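Local structure of BH0493 protein (Bacillus halodurans C-125, 2QEE) at residues C[79-82]-C[83-87]; C[113-116]-C[117-120]; C[122-126]-C[127-131]; C[335-338]-C[339-343]; C[402-406]-C[407-411]. The protein binds zinc and is probably a metal-dependent hydrolase of the amidohydrolase superfamily, with no substrate assigned. All blocks are in the same frame, centred on the assembly; numbering follows the deposited sequence.

Overall arrangement
All five contacts are local, made within or at the start of a helix, but their surroundings differ. Interactions 1 and 2 touch through Trp81, which packs on Leu114 and Tyr117, so helices 73-86 and 114-122 meet there far from the metal sites. Interaction 1 is aromatic and apolar, whereas interaction 2 combines a capped helix start with a buried arginine. Interaction 3, partly exposed, caps the following helix with polar side chains and meets interaction 2 where Tyr120 nears Gln129. Interactions 4 and 5 are buried, centres about 17 Å apart, and both touch the third subunit; interaction 4 joins an amide and an arginine near a magnesium site, while interaction 5 relies on waters and wide-turn backbone bonds.

Interaction 1: C[79-82]-C[83-87]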
# COMPACT_ATOMS: atom_id res chain seq x y z
N LEU C 79 26.93 -20.66 -11.16
CA LEU C 79 26.75 -20.41 -9.74
C LEU C 79 25.26 -20.01 -9.46
O LEU C 79 24.63 -20.51 -8.51
CB LEU C 79 27.66 -19.26 -9.28
CG LEU C 79 27.55 -18.95 -7.77
CD1 LEU C 79 28.02 -20.10 -6.88
CD2 LEU C 79 28.24 -17.64 -7.40
N ILE C 80 24.77 -19.06 -10.25
CA ILE C 80 23.36 -18.55 -10.11
C ILE C 80 22.37 -19.72 -10.26
O ILE C 80 21.47 -19.88 -9.43
CB ILE C 80 23.08 -17.34 -11.01
CG1 ILE C 80 23.91 -16.14 -10.46
CG2 ILE C 80 21.52 -17.01 -11.09
CD1 ILE C 80 23.97 -14.92 -11.40
N TRP C 81 22.62 -20.58 -11.25
CA TRP C 81 21.77 -21.74 -11.48
C TRP C 81 21.75 -22.66 -10.25
O TRP C 81 20.69 -23.01 -9.72
CB TRP C 81 22.23 -22.53 -12.72
CG TRP C 81 21.31 -23.62 -13.11
CD1 TRP C 81 21.51 -24.96 -12.95
CD2 TRP C 81 20.05 -23.49 -13.79
NE1 TRP C 81 20.47 -25.67 -13.48
CE2 TRP C 81 19.56 -24.80 -14.03
CE3 TRP C 81 19.32 -22.40 -14.26
CZ2 TRP C 81 18.34 -25.04 -14.67
CZ3 TRP C 81 18.10 -22.63 -14.91
CH2 TRP C 81 17.62 -23.94 -15.08
N GLU C 82 22.93 -23.05 -9.78
CA GLU C 82 23.01 -23.91 -8.61
C GLU C 82 22.36 -23.28 -7.35
O GLU C 82 21.59 -23.96 -6.67
CB GLU C 82 24.49 -24.26 -8.35
CG GLU C 82 24.73 -25.13 -7.14
CD GLU C 82 24.22 -26.57 -7.29
OE1 GLU C 82 23.91 -27.03 -8.43
OE2 GLU C 82 24.11 -27.23 -6.23
N GLU C 83 22.64 -22.00 -7.08
CA GLU C 83 22.24 -21.40 -5.81
C GLU C 83 20.75 -21.04 -5.79
O GLU C 83 20.13 -21.15 -4.75
CB GLU C 83 23.03 -20.11 -5.55
CG GLU C 83 24.58 -20.37 -5.37
CD GLU C 83 24.95 -20.77 -3.93
OE1 GLU C 83 24.06 -20.93 -3.08
OE2 GLU C 83 26.17 -20.88 -3.63
N LEU C 84 20.22 -20.60 -6.93
CA LEU C 84 18.81 -20.08 -6.94
C LEU C 84 17.81 -21.04 -7.58
O LEU C 84 16.60 -20.85 -7.44
CB LEU C 84 18.76 -18.79 -7.72
CG LEU C 84 19.52 -17.59 -7.18
CD1 LEU C 84 19.22 -16.39 -8.00
CD2 LEU C 84 19.29 -17.34 -5.65
N PHE C 85 18.27 -22.03 -8.32
CA PHE C 85 17.36 -22.99 -8.93
C PHE C 85 17.48 -24.40 -8.35
O PHE C 85 16.48 -25.14 -8.27
CB PHE C 85 17.54 -23.05 -10.46
CG PHE C 85 17.25 -21.75 -11.17
CD1 PHE C 85 16.12 -21.67 -11.99
CD2 PHE C 85 18.09 -20.64 -11.04
CE1 PHE C 85 15.78 -20.47 -12.65
CE2 PHE C 85 17.82 -19.46 -11.70
CZ PHE C 85 16.64 -19.38 -12.53
N ILE C 86 18.72 -24.83 -8.05
CA ILE C 86 18.92 -26.20 -7.57
C ILE C 86 18.83 -26.32 -6.04
O ILE C 86 18.14 -27.18 -5.51
CB ILE C 86 20.28 -26.81 -8.14
CG1 ILE C 86 20.33 -26.71 -9.67
CG2 ILE C 86 20.50 -28.23 -7.69
CD1 ILE C 86 19.06 -27.36 -10.38
N LYS C 87 19.54 -25.45 -5.30
CA LYS C 87 19.60 -25.52 -3.84
C LYS C 87 18.39 -24.89 -3.15
O LYS C 87 18.19 -25.12 -1.97
CB LYS C 87 20.85 -24.74 -3.35
CG LYS C 87 22.19 -25.48 -3.72
CD LYS C 87 23.32 -24.58 -3.22
CE LYS C 87 24.67 -25.23 -3.34
NZ LYS C 87 25.62 -24.46 -2.43
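Trp81 and Phe85, one turn apart on helix 73-86, form an offset stack: the six-membered ring of Trp81 and the Phe85 ring have centroids 4.5 Å apart and planes inclined by only 17°. Phe85 CB lies over the centre of the same indole ring in a CH-pi contact, and Phe85 CD1 comes within 3.7 Å of Trp81 CZ3. The overlap depends on different first torsions. The indole carbon CG is trans to the amide nitrogen (chi1 -173°), while Phe85 swings its CG trans to the carbonyl carbon (chi1 -62°). Ile86 adds an aliphatic neighbour, its CD1 lying 3.8 Å from Trp81 NE1. With an alanine at Trp81, Phe85 would probably lose the surface stacked on one face of its ring, and Ile86 would lose its aromatic neighbour.

Large flat residues suit this place because more apolar surfaces close round them: Leu48 reaches both rings, Val98 and Leu99 reach Phe85, and Trp391 of the second subunit packs on the pair. On another side of the helix, Glu83 lays its CG 3.8 Å from Leu79 CD1 and turns its carboxylate to Arg88 and Thr61. Toward its C-terminal end the helix widens into a pi-type turn. Trp81 O accepts from both Phe85 N and Ile86 N, at 3.0 and 3.2 Å, and Lys87 N reaches back five residues to Glu82 O at 2.9 Å.

Interaction 2: C[113-116]-C[117-120]; sequences DLQV and YREY
Tyr117 N and Arg118 N donate to Asp113 O and Leu114 O, each at 3.0 Å, and these bonds set the first turn of helix 114-122. Asp113 is the N-cap: its OD1 accepts from Val116 N at 3.2 Å, met from above the carboxylate plane. A short acidic side chain suits a helix start, where amide hydrogens lack partners of their own. The Tyr117 ring folds back against this turn, one face toward Asp113 O, which lies 3.2 Å from the ring plane over its centre, while the phenol oxygen bonds to Asp108 O.

Arg118 runs extended from CG to NE, which carries its guanidinium alongside Leu114. Leu114 CD2 covers one face of that group, 3.3 Å above the plane and shifted toward the rim, so carbon meets the flat pi surface while the N-H edges serve polar partners. In the same plane, NH1 points at Gln115 OE1, although this bond, at 2.6 Å, is doubtful because it is very short and Gln115 has two conformers. Asp45 and Asp78 supply salt bridges to NE and NH1, a reason for an arginine in this buried place. A methionine in its stead would probably cost Asp45 and Asp78 their salt bridges to this residue.

Around the turn, Leu114 is wedged between helices 44-48 and 73-86, Tyr117 rests on Trp81 of the latter, and Tyr120 leans on helix 126-136.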
# COMPACT_ATOMS: atom_id res chain seq x y z
N ASP C 113 18.74 -29.05 -17.69
CA ASP C 113 20.01 -29.31 -18.42
C ASP C 113 20.55 -28.04 -19.05
O ASP C 113 20.33 -27.77 -20.21
CB ASP C 113 19.76 -30.41 -19.46
CG ASP C 113 21.05 -31.00 -20.02
OD1 ASP C 113 22.12 -30.38 -19.88
OD2 ASP C 113 20.95 -32.08 -20.63
N LEU C 114 21.30 -27.28 -18.25
CA LEU C 114 21.82 -26.00 -18.67
C LEU C 114 22.77 -26.14 -19.88
O LEU C 114 22.80 -25.28 -20.76
CB LEU C 114 22.48 -25.30 -17.47
CG LEU C 114 23.01 -23.89 -17.59
CD1 LEU C 114 21.97 -22.87 -18.05
CD2 LEU C 114 23.67 -23.44 -16.24
N GLN C 115 23.54 -27.24 -19.92
CA GLN C 115 24.41 -27.44 -21.08
C GLN C 115 23.61 -27.63 -22.35
O GLN C 115 23.97 -27.04 -23.38
CB GLN C 115 25.42 -28.59 -20.86
CG GLN C 115 26.59 -28.21 -19.97
CD GLN C 115 27.29 -26.88 -20.35
OE1 GLN C 115 27.28 -25.94 -19.57
NE2 GLN C 115 27.88 -26.82 -21.55
N VAL C 116 22.50 -28.35 -22.29
CA VAL C 116 21.60 -28.44 -23.46
C VAL C 116 20.97 -27.09 -23.84
O VAL C 116 20.88 -26.76 -25.02
CB VAL C 116 20.60 -29.59 -23.31
CG1 VAL C 116 19.46 -29.51 -24.33
CG2 VAL C 116 21.36 -30.95 -23.42
N TYR C 117 20.63 -26.26 -22.83
CA TYR C 117 20.07 -24.95 -23.13
C TYR C 117 21.07 -24.07 -23.88
O TYR C 117 20.73 -23.39 -24.87
CB TYR C 117 19.53 -24.23 -21.84
CG TYR C 117 18.61 -25.05 -20.93
CD1 TYR C 117 17.77 -26.07 -21.43
CD2 TYR C 117 18.57 -24.78 -19.53
CE1 TYR C 117 16.94 -26.81 -20.57
CE2 TYR C 117 17.77 -25.50 -18.68
CZ TYR C 117 16.94 -26.52 -19.20
OH TYR C 117 16.16 -27.28 -18.38
N ARG C 118 22.32 -24.11 -23.45
CA ARG C 118 23.34 -23.30 -24.05
C ARG C 118 23.53 -23.69 -25.51
O ARG C 118 23.73 -22.81 -26.35
CB ARG C 118 24.65 -23.44 -23.28
CG ARG C 118 24.66 -22.69 -21.95
CD ARG C 118 25.81 -23.12 -21.03
NE ARG C 118 25.88 -22.19 -19.88
CZ ARG C 118 26.29 -22.51 -18.65
NH1 ARG C 118 26.73 -23.74 -18.38
NH2 ARG C 118 26.28 -21.58 -17.70
N GLU C 119 23.41 -24.98 -25.80
CA GLU C 119 23.56 -25.46 -27.21
C GLU C 119 22.59 -24.79 -28.18
O GLU C 119 22.93 -24.54 -29.33
CB GLU C 119 23.45 -26.98 -27.31
CG GLU C 119 24.54 -27.78 -26.58
CD GLU C 119 24.25 -29.30 -26.50
OE1 GLU C 119 25.03 -30.01 -25.82
OE2 GLU C 119 23.27 -29.78 -27.11
N TYR C 120 21.38 -24.49 -27.71
CA TYR C 120 20.37 -23.85 -28.52
C TYR C 120 20.88 -22.53 -29.07
O TYR C 120 20.68 -22.21 -30.24
CB TYR C 120 19.08 -23.65 -27.68
CG TYR C 120 18.01 -22.82 -28.38
CD1 TYR C 120 16.98 -23.41 -29.11
CD2 TYR C 120 18.03 -21.43 -28.29
CE1 TYR C 120 16.00 -22.59 -29.76
CE2 TYR C 120 17.09 -20.63 -28.92
CZ TYR C 120 16.06 -21.23 -29.63
OH TYR C 120 15.17 -20.38 -30.23

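Interaction 3: C[122-126]-C[127-131]; sequences AKKTS and EEQVD
Glu128 stretches its side chain back across Thr125, bringing its CG within 3.1 Å of Thr125 OG1 as the two chains cross at about a right angle. From there Glu128 OE1 accepts from Thr125 N at 2.9 Å; the bond is nearly straight (167°), but the donor reaches the anti side of the carboxylate and lies 34° out of its plane. The return bond runs from Glu128 N to Thr125 OG1, at 3.0 Å. Threonine can make it because chi1 of 65° sets the hydroxyl between its own N and carbonyl carbon, turned toward the helix start.

A second link spans Lys124 and Gln129. The lysine chain bends at chi3, and NZ meets Gln129 OE1 head-on at 2.8 Å. The same ammonium also bonds to Tyr120 and Thr132, so three oxygens grip it, while the amide nitrogen of Gln129 goes to Glu362. At the first residue of the helix, Ser126 OG accepts from Trp42 NE1.

Ordinary helical bonding takes over with Gln129 N to Thr125 O and Val130 N to Ser126 O. The reciprocal Thr125-Glu128 pair is a capping box, the classic N-terminal closure of a helix, here opening helix 126-136 directly after the short linker from helix 114-122.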
# COMPACT_ATOMS: atom_id res chain seq x y z
N ALA C 122 24.03 -21.29 -29.18
CA ALA C 122 25.34 -21.42 -29.85
C ALA C 122 25.15 -21.53 -31.34
O ALA C 122 26.01 -21.10 -32.11
CB ALA C 122 26.10 -22.63 -29.33
N LYS C 123 24.00 -22.08 -31.75
CA LYS C 123 23.74 -22.27 -33.18
C LYS C 123 22.91 -21.21 -33.89
O LYS C 123 22.37 -21.48 -34.97
CB LYS C 123 23.19 -23.68 -33.48
CG LYS C 123 22.14 -24.22 -32.57
CD LYS C 123 22.50 -25.67 -32.29
CE LYS C 123 21.30 -26.58 -32.39
NZ LYS C 123 21.58 -27.89 -31.72
N LYS C 124 22.84 -20.00 -33.34
CA LYS C 124 22.00 -18.95 -33.95
C LYS C 124 22.76 -17.65 -34.11
O LYS C 124 23.68 -17.38 -33.35
CB LYS C 124 20.76 -18.68 -33.05
CG LYS C 124 19.89 -19.88 -32.78
CD LYS C 124 18.60 -19.48 -32.08
CE LYS C 124 17.62 -18.85 -33.09
NZ LYS C 124 16.24 -18.94 -32.53
N THR C 125 22.33 -16.81 -35.06
CA THR C 125 22.79 -15.43 -35.10
C THR C 125 21.88 -14.54 -34.27
O THR C 125 20.75 -14.92 -33.96
CB THR C 125 22.76 -14.83 -36.50
OG1 THR C 125 21.40 -14.74 -36.97
CG2 THR C 125 23.63 -15.65 -37.48
N SER C 126 22.36 -13.34 -33.98
CA SER C 126 21.59 -12.29 -33.31
C SER C 126 20.30 -11.99 -34.06
O SER C 126 19.21 -11.95 -33.46
CB SER C 126 22.45 -11.02 -33.25
OG SER C 126 23.57 -11.27 -32.42
N GLU C 127 20.42 -11.81 -35.39
CA GLU C 127 19.29 -11.46 -36.25
C GLU C 127 18.23 -12.56 -36.17
O GLU C 127 17.01 -12.27 -36.05
CB GLU C 127 19.76 -11.23 -37.69
CG GLU C 127 20.48 -9.90 -37.91
CD GLU C 127 21.91 -9.90 -37.43
OE1 GLU C 127 22.46 -10.98 -37.08
OE2 GLU C 127 22.52 -8.79 -37.40
N GLU C 128 18.66 -13.81 -36.19
CA GLU C 128 17.73 -14.96 -36.08
C GLU C 128 17.04 -14.96 -34.71
O GLU C 128 15.83 -15.23 -34.64
CB GLU C 128 18.46 -16.28 -36.25
CG GLU C 128 18.91 -16.50 -37.68
CD GLU C 128 19.78 -17.72 -37.86
OE1 GLU C 128 20.49 -18.16 -36.92
OE2 GLU C 128 19.76 -18.25 -39.00
N GLN C 129 17.81 -14.70 -33.65
CA GLN C 129 17.24 -14.75 -32.29
C GLN C 129 16.24 -13.63 -32.10
O GLN C 129 15.19 -13.82 -31.44
CB GLN C 129 18.31 -14.76 -31.18
CG GLN C 129 17.75 -14.96 -29.74
CD GLN C 129 17.09 -16.35 -29.50
OE1 GLN C 129 16.74 -17.07 -30.46
NE2 GLN C 129 16.91 -16.72 -28.22
N VAL C 130 16.57 -12.46 -32.60
CA VAL C 130 15.59 -11.34 -32.58
C VAL C 130 14.29 -11.79 -33.29
O VAL C 130 13.19 -11.60 -32.76
CB VAL C 130 16.19 -10.02 -33.18
CG1 VAL C 130 15.13 -8.99 -33.38
CG2 VAL C 130 17.25 -9.46 -32.24
N ASP C 131 14.40 -12.35 -34.48
CA ASP C 131 13.20 -12.84 -35.17
C ASP C 131 12.39 -13.81 -34.32
O ASP C 131 11.19 -13.66 -34.19
CB ASP C 131 13.58 -13.49 -36.51
CG ASP C 131 13.94 -12.47 -37.56
OD1 ASP C 131 13.72 -11.26 -37.36
OD2 ASP C 131 14.42 -12.90 -38.64

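Interaction 4: C[335-338]-C[339-343]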
# COMPACT_ATOMS: atom_id res chain seq x y z
N ILE C 335 2.39 -6.35 -7.05
CA ILE C 335 2.40 -4.91 -7.31
C ILE C 335 1.80 -4.60 -8.67
O ILE C 335 1.02 -3.66 -8.79
CB ILE C 335 3.84 -4.31 -7.11
CG1 ILE C 335 4.40 -4.61 -5.66
CG2 ILE C 335 3.83 -2.79 -7.49
CD1 ILE C 335 3.59 -4.01 -4.50
N ILE C 336 2.18 -5.35 -9.69
CA ILE C 336 1.56 -5.17 -11.04
C ILE C 336 0.01 -5.23 -10.92
O ILE C 336 -0.70 -4.36 -11.47
CB ILE C 336 2.05 -6.22 -12.04
CG1 ILE C 336 3.60 -6.10 -12.23
CG2 ILE C 336 1.20 -6.11 -13.34
CD1 ILE C 336 4.14 -7.39 -12.99
N ASN C 337 -0.48 -6.19 -10.16
CA ASN C 337 -1.93 -6.35 -10.04
C ASN C 337 -2.54 -5.09 -9.34
O ASN C 337 -3.52 -4.48 -9.81
CB ASN C 337 -2.22 -7.59 -9.19
CG ASN C 337 -3.72 -7.79 -9.04
OD1 ASN C 337 -4.41 -7.96 -10.05
ND2 ASN C 337 -4.19 -7.73 -7.82
N GLU C 338 -2.02 -4.71 -8.16
CA GLU C 338 -2.62 -3.55 -7.49
C GLU C 338 -2.51 -2.28 -8.32
O GLU C 338 -3.49 -1.51 -8.40
CB GLU C 338 -2.09 -3.35 -6.06
CG GLU C 338 -0.63 -2.81 -5.98
CD GLU C 338 -0.19 -2.58 -4.49
OE1 GLU C 338 0.68 -1.70 -4.24
OE2 GLU C 338 -0.68 -3.30 -3.58
N MET C 339 -1.36 -2.06 -8.99
CA MET C 339 -1.18 -0.85 -9.75
C MET C 339 -2.15 -0.82 -10.93
O MET C 339 -2.74 0.20 -11.19
CB MET C 339 0.27 -0.82 -10.28
CG MET C 339 1.28 -0.35 -9.21
SD MET C 339 2.97 -0.40 -9.94
CE MET C 339 2.78 0.87 -11.24
N THR C 340 -2.27 -1.93 -11.67
CA THR C 340 -3.11 -1.99 -12.86
C THR C 340 -4.59 -1.75 -12.48
O THR C 340 -5.30 -1.07 -13.19
CB THR C 340 -2.84 -3.32 -13.63
OG1 THR C 340 -1.43 -3.37 -13.99
CG2 THR C 340 -3.66 -3.41 -14.92
N ARG C 341 -5.02 -2.31 -11.35
CA ARG C 341 -6.39 -2.11 -10.89
C ARG C 341 -6.64 -0.65 -10.51
O ARG C 341 -7.65 -0.07 -10.89
CB ARG C 341 -6.70 -3.08 -9.72
CG ARG C 341 -6.80 -4.52 -10.24
CD ARG C 341 -7.00 -5.55 -9.16
NE ARG C 341 -7.11 -6.88 -9.79
CZ ARG C 341 -8.27 -7.37 -10.30
NH1 ARG C 341 -9.43 -6.67 -10.18
NH2 ARG C 341 -8.27 -8.54 -10.89
N MET C 342 -5.74 -0.05 -9.72
CA MET C 342 -5.88 1.36 -9.33
C MET C 342 -5.92 2.25 -10.57
O MET C 342 -6.78 3.12 -10.69
CB MET C 342 -4.74 1.85 -8.40
CG MET C 342 -4.77 1.17 -6.99
SD MET C 342 -3.56 1.98 -5.93
CE MET C 342 -1.96 1.46 -6.60
N ARG C 343 -5.04 1.93 -11.50
CA ARG C 343 -4.96 2.72 -12.73
C ARG C 343 -6.27 2.61 -13.54
O ARG C 343 -6.81 3.61 -13.97
CB ARG C 343 -3.77 2.26 -13.56
CG ARG C 343 -2.46 2.74 -12.92
CD ARG C 343 -1.30 2.03 -13.56
NE ARG C 343 -0.05 2.65 -13.12
CZ ARG C 343 1.12 2.38 -13.73
NH1 ARG C 343 1.16 1.49 -14.71
NH2 ARG C 343 2.25 3.05 -13.40
O HOH W 1 -5.73 -10.18 -11.01
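Helix 333-347 begins beside a magnesium-binding site, and in its early turns side chains of 335-338 meet those about one turn on, in 339-343. Asn337 OD1 accepts from Arg341 NE at 2.9 Å, close to the guanidinium plane, although the amide itself is turned 60° from that plane. A water bridges the same pair, donating to Asn337 OD1 at 2.8 Å and accepting from Arg341 NH2 at 3.0 Å. NH2 also forms a salt bridge with Asp381 of helix 363-388.

Glu334, just before Ile335, is a metal-binding residue of this protein, though no metal is bound to it in this chain. Glu338, one turn on, has its side chain about 4 Å from a bound magnesium ion. Its OE2 forms salt bridges with Arg305 of its own chain and with Arg305 of the third subunit, which places this helix face at a subunit interface.

On the buried side, Ile336 O accepts twice from Thr340, from N at 2.9 Å and from OG1 at 2.8 Å, the donors arriving from opposite faces of the carbonyl plane. A threonine can thus bury its hydroxyl within the helix. Ile335 CG2 touches Met339 SD at 3.5 Å, and Ile335 also packs on Met342 of the second subunit.

Interaction 5: C[402-406]-C[407-411]; sequences VADLF and SRNFW
Ala403 O takes two backbone donors, Arg408 N at 2.8 Å in a nearly straight bond (172°) and Ser407 N in a weak one. Asn409 N likewise reaches five residues back, to Asp404 O at 2.9 Å, meeting it on a lone pair. These i to i+5 bonds mark a pi-type widening, and the axes of the two short segments, 402-406 and 407-411, diverge by 51°. With CG trans to its carbonyl carbon, Asn409 turns its amide back to the widened turn, and ND2 bonds to Thr349 O and Phe351 O.

Water carries part of the polar contact. Asp404 OD1 and Arg408 NH1 do not touch; a water donates to the first at 2.6 Å and accepts from the second at 2.9 Å. The carboxylate and guanidinium planes are inclined at 76°, so they share no flat face-to-face pairing. A second water accepts from Phe410 N at 3.0 Å, close by the widened turn.

This is helix 395-414, packed against helices 8-21 and 363-388 and on strand 24-26; the zinc ligands His28 and His30 follow that strand, consistent with the His-X-His motif after the first barrel strand in the amidohydrolase superfamily. Ser407 OG and Trp411 NE1 both bond to Thr25 OG1, and Phe406 makes a cation-pi contact with Lys372.

Among van der Waals contacts, Ala403 CB sits 3.4 Å above the centre of the Arg408 guanidinium; the small methyl lets the extended arginine chain lie close across it. Asn409 OD1 approaches Asp404 CB at 3.5 Å.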
# COMPACT_ATOMS: atom_id res chain seq x y z
N VAL C 402 -7.71 -3.22 -26.02
CA VAL C 402 -6.47 -3.94 -25.84
C VAL C 402 -5.37 -3.30 -26.71
O VAL C 402 -4.23 -3.09 -26.28
CB VAL C 402 -6.62 -5.46 -26.08
CG1 VAL C 402 -5.26 -6.17 -26.17
CG2 VAL C 402 -7.45 -6.09 -24.92
N ALA C 403 -5.77 -2.91 -27.93
CA ALA C 403 -4.80 -2.24 -28.81
C ALA C 403 -4.38 -0.88 -28.21
O ALA C 403 -3.20 -0.50 -28.33
CB ALA C 403 -5.39 -2.07 -30.23
N ASP C 404 -5.31 -0.15 -27.59
CA ASP C 404 -4.98 1.10 -26.94
C ASP C 404 -3.95 0.87 -25.85
O ASP C 404 -2.89 1.53 -25.81
CB ASP C 404 -6.24 1.75 -26.34
CG ASP C 404 -7.10 2.45 -27.40
OD1 ASP C 404 -6.57 2.79 -28.49
OD2 ASP C 404 -8.31 2.66 -27.14
N LEU C 405 -4.22 -0.10 -24.99
CA LEU C 405 -3.36 -0.32 -23.83
C LEU C 405 -1.97 -0.80 -24.23
O LEU C 405 -1.00 -0.36 -23.62
CB LEU C 405 -3.98 -1.38 -22.90
CG LEU C 405 -5.29 -0.89 -22.24
CD1 LEU C 405 -5.98 -2.10 -21.62
CD2 LEU C 405 -4.97 0.18 -21.13
N PHE C 406 -1.86 -1.70 -25.23
CA PHE C 406 -0.55 -2.32 -25.55
C PHE C 406 0.23 -1.61 -26.64
O PHE C 406 1.43 -1.93 -26.86
CB PHE C 406 -0.65 -3.82 -25.86
CG PHE C 406 -0.98 -4.65 -24.63
CD1 PHE C 406 0.04 -5.14 -23.80
CD2 PHE C 406 -2.30 -4.95 -24.31
CE1 PHE C 406 -0.25 -5.87 -22.65
CE2 PHE C 406 -2.60 -5.68 -23.18
CZ PHE C 406 -1.57 -6.17 -22.36
N SER C 407 -0.42 -0.64 -27.31
CA SER C 407 0.23 0.01 -28.46
C SER C 407 -0.20 1.42 -28.78
O SER C 407 0.61 2.38 -28.79
CB SER C 407 0.08 -0.86 -29.72
OG SER C 407 0.78 -0.24 -30.79
N ARG C 408 -1.49 1.60 -29.04
CA ARG C 408 -1.95 2.88 -29.59
C ARG C 408 -1.84 4.06 -28.64
O ARG C 408 -1.60 5.16 -29.09
CB ARG C 408 -3.39 2.81 -30.09
CG ARG C 408 -3.60 1.70 -31.07
CD ARG C 408 -5.06 1.66 -31.60
NE ARG C 408 -5.22 0.52 -32.51
CZ ARG C 408 -6.38 -0.03 -32.87
NH1 ARG C 408 -7.54 0.42 -32.40
NH2 ARG C 408 -6.37 -1.06 -33.70
N ASN C 409 -2.01 3.85 -27.32
CA ASN C 409 -1.92 4.97 -26.39
C ASN C 409 -0.52 5.56 -26.41
O ASN C 409 -0.38 6.78 -26.33
CB ASN C 409 -2.23 4.54 -24.93
CG ASN C 409 -3.71 4.30 -24.68
OD1 ASN C 409 -4.58 4.72 -25.48
ND2 ASN C 409 -4.03 3.63 -23.51
N PHE C 410 0.45 4.70 -26.65
CA PHE C 410 1.83 5.20 -26.63
C PHE C 410 2.02 6.03 -27.93
O PHE C 410 2.44 7.21 -27.87
CB PHE C 410 2.85 4.07 -26.62
CG PHE C 410 4.27 4.55 -26.83
CD1 PHE C 410 4.93 5.25 -25.80
CD2 PHE C 410 4.93 4.34 -28.03
CE1 PHE C 410 6.24 5.74 -25.96
CE2 PHE C 410 6.28 4.79 -28.21
CZ PHE C 410 6.94 5.50 -27.16
N TRP C 411 1.70 5.44 -29.08
CA TRP C 411 2.00 6.21 -30.35
C TRP C 411 1.20 7.49 -30.42
O TRP C 411 1.65 8.53 -30.93
CB TRP C 411 1.74 5.32 -31.55
CG TRP C 411 2.70 4.17 -31.56
CD1 TRP C 411 2.44 2.86 -31.31
CD2 TRP C 411 4.11 4.28 -31.77
NE1 TRP C 411 3.61 2.12 -31.40
CE2 TRP C 411 4.65 2.99 -31.65
CE3 TRP C 411 4.98 5.36 -32.05
CZ2 TRP C 411 6.02 2.73 -31.83
CZ3 TRP C 411 6.36 5.08 -32.22
CH2 TRP C 411 6.85 3.79 -32.12
O HOH W 2 0.16 2.01 -25.46
O HOH W 3 -8.00 2.68 -30.70